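Local atomic coordinates of IroE protein (Escherichia coli, PDB entry 2GZR), a protein that hydrolyses the trilactone of the siderophore enterobactin and its glucosylated derivatives, preferring the iron-free forms and tending to cut once to give linear trimers. Residues 167-172 with 196-201. Sequence-based numbering, arbitrary orientation.
Sequences SYYSAS and TKHLAI
The imidazole of His198 turns its edge toward one face of the Tyr169 ring, a T-shaped pair with centroids 5.4 Å apart, while Ser167 OG lies over a face of the imidazole, offset toward the rim. With CG anti to the backbone N (chi1 159°), the ring reaches across to the neighbouring strand, where ND1 accepts a hydrogen bond from the backbone N of Tyr168 at 2.9 Å. The donor lies close to the imidazole plane and the bond is nearly straight (165°), so a side chain takes the part that a main-chain carbonyl would play where these parallel strands begin to pair. Regular sheet bonding follows: Ala200 N gives a bond to Tyr168 O (2.8 Å), and Ser170 N gives a more bent one to Ala200 O (2.9 Å).

Alanine suits its place here: Ala200 CB lies 4.0 Å from Tyr169 CD1 without crowding the tyrosine, whose OH bonds to Asp261 in helix 247-262. On the sheet face of Tyr168 and Ser170, Lys197 CE packs 3.6 Å from Tyr168 OH; the lysine's extended chain carries NZ on to the carbonyls of Trp159 and Ser162. Ser170 is small enough to fit beneath helix 150-161, where OG bonds to Gly152 O.

The two strands are neighbours in the alpha/beta-hydrolase sheet, joined by a beta-alpha-beta crossover through helix 180-187. Because ND1 accepts the Tyr168 N-H, its lone pair must be available there, which implies that a neutral His198 carries its proton on NE2.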
loop_
_atom_site.group_PDB
_atom_site.type_symbol
_atom_site.label_atom_id
_atom_site.label_comp_id
_atom_site.label_asym_id
_atom_site.label_seq_id
_atom_site.Cartn_x
_atom_site.Cartn_y
_atom_site.Cartn_z
ATOM N N SER A 167 1.251 -6.492 -7.073
ATOM C CA SER A 167 2.439 -5.793 -6.607
ATOM C C SER A 167 2.275 -5.410 -5.145
ATOM O O SER A 167 1.205 -4.980 -4.712
ATOM C CB SER A 167 2.715 -4.551 -7.455
ATOM O OG SER A 167 3.250 -4.927 -8.712
ATOM N N TYR A 168 3.345 -5.581 -4.384
ATOM C CA TYR A 168 3.319 -5.279 -2.959
ATOM C C TYR A 168 4.491 -4.385 -2.569
ATOM O O TYR A 168 5.657 -4.734 -2.785
ATOM C CB TYR A 168 3.363 -6.576 -2.154
ATOM C CG TYR A 168 2.169 -7.475 -2.358
ATOM C CD1 TYR A 168 1.172 -7.576 -1.381
ATOM C CD2 TYR A 168 2.053 -8.267 -3.511
ATOM C CE1 TYR A 168 0.080 -8.456 -1.539
ATOM C CE2 TYR A 168 0.968 -9.146 -3.685
ATOM C CZ TYR A 168 -0.013 -9.237 -2.693
ATOM O OH TYR A 168 -1.064 -10.126 -2.842
ATOM N N TYR A 169 4.157 -3.233 -1.999
ATOM C CA TYR A 169 5.143 -2.257 -1.572
ATOM C C TYR A 169 5.134 -2.077 -0.050
ATOM O O TYR A 169 4.271 -1.382 0.501
ATOM C CB TYR A 169 4.860 -0.909 -2.250
ATOM C CG TYR A 169 4.905 -0.943 -3.770
ATOM C CD1 TYR A 169 6.108 -0.769 -4.457
ATOM C CD2 TYR A 169 3.742 -1.150 -4.520
ATOM C CE1 TYR A 169 6.158 -0.798 -5.853
ATOM C CE2 TYR A 169 3.782 -1.180 -5.918
ATOM C CZ TYR A 169 4.996 -1.002 -6.577
ATOM O OH TYR A 169 5.051 -1.023 -7.955
ATOM N N SER A 170 6.087 -2.718 0.621
ATOM C CA SER A 170 6.218 -2.608 2.074
ATOM C C SER A 170 7.293 -1.563 2.348
ATOM O O SER A 170 8.464 -1.763 2.012
ATOM C CB SER A 170 6.628 -3.957 2.692
ATOM O OG SER A 170 6.709 -3.880 4.116
ATOM N N ALA A 171 6.900 -0.446 2.949
ATOM C CA ALA A 171 7.856 0.618 3.236
ATOM C C ALA A 171 8.112 0.832 4.735
ATOM O O ALA A 171 7.176 1.006 5.523
ATOM C CB ALA A 171 7.383 1.916 2.593
ATOM N N SER A 172 9.390 0.836 5.106
ATOM C CA SER A 172 9.813 1.020 6.502
ATOM C C SER A 172 8.985 0.209 7.480
ATOM O O SER A 172 8.548 0.726 8.499
ATOM C CB SER A 172 9.734 2.485 6.911
ATOM O OG SER A 172 10.622 3.266 6.147
ATOM N N THR A 196 6.484 -16.657 -8.194
ATOM C CA THR A 196 6.391 -15.498 -9.082
ATOM C C THR A 196 5.989 -14.180 -8.421
ATOM O O THR A 196 6.232 -13.108 -8.974
ATOM C CB THR A 196 5.401 -15.772 -10.229
ATOM O OG1 THR A 196 4.069 -15.860 -9.698
ATOM C CG2 THR A 196 5.763 -17.080 -10.933
ATOM N N LYS A 197 5.388 -14.260 -7.238
ATOM C CA LYS A 197 4.910 -13.071 -6.528
ATOM C C LYS A 197 5.908 -11.923 -6.385
ATOM O O LYS A 197 7.084 -12.137 -6.099
ATOM C CB LYS A 197 4.389 -13.472 -5.145
ATOM C CG LYS A 197 3.082 -12.788 -4.742
ATOM C CD LYS A 197 2.485 -13.475 -3.527
ATOM C CE LYS A 197 1.128 -12.909 -3.133
ATOM N NZ LYS A 197 0.502 -13.783 -2.098
ATOM N N HIS A 198 5.424 -10.700 -6.595
ATOM C CA HIS A 198 6.260 -9.511 -6.455
ATOM C C HIS A 198 6.261 -8.989 -5.009
ATOM O O HIS A 198 5.250 -9.060 -4.316
ATOM C CB HIS A 198 5.785 -8.400 -7.396
ATOM C CG HIS A 198 6.244 -7.034 -6.984
ATOM N ND1 HIS A 198 5.644 -6.323 -5.963
ATOM C CD2 HIS A 198 7.283 -6.276 -7.409
ATOM C CE1 HIS A 198 6.294 -5.188 -5.778
ATOM N NE2 HIS A 198 7.294 -5.135 -6.642
ATOM N N LEU A 199 7.404 -8.474 -4.565
ATOM C CA LEU A 199 7.541 -7.918 -3.218
ATOM C C LEU A 199 8.679 -6.914 -3.171
ATOM O O LEU A 199 9.846 -7.271 -3.299
ATOM C CB LEU A 199 7.806 -9.011 -2.184
ATOM C CG LEU A 199 8.158 -8.482 -0.787
ATOM C CD1 LEU A 199 7.046 -7.564 -0.263
ATOM C CD2 LEU A 199 8.385 -9.644 0.144
ATOM N N ALA A 200 8.326 -5.655 -2.985
ATOM C CA ALA A 200 9.308 -4.599 -2.922
ATOM C C ALA A 200 9.363 -3.987 -1.521
ATOM O O ALA A 200 8.409 -3.345 -1.067
ATOM C CB ALA A 200 8.972 -3.537 -3.946
ATOM N N ILE A 201 10.479 -4.204 -0.838
ATOM C CA ILE A 201 10.667 -3.656 0.493
ATOM C C ILE A 201 11.377 -2.319 0.313
ATOM O O ILE A 201 12.344 -2.210 -0.443
ATOM C CB ILE A 201 11.509 -4.609 1.368
ATOM C CG1 ILE A 201 10.772 -5.947 1.507
ATOM C CG2 ILE A 201 11.748 -3.988 2.742
ATOM C CD1 ILE A 201 11.538 -7.030 2.281
#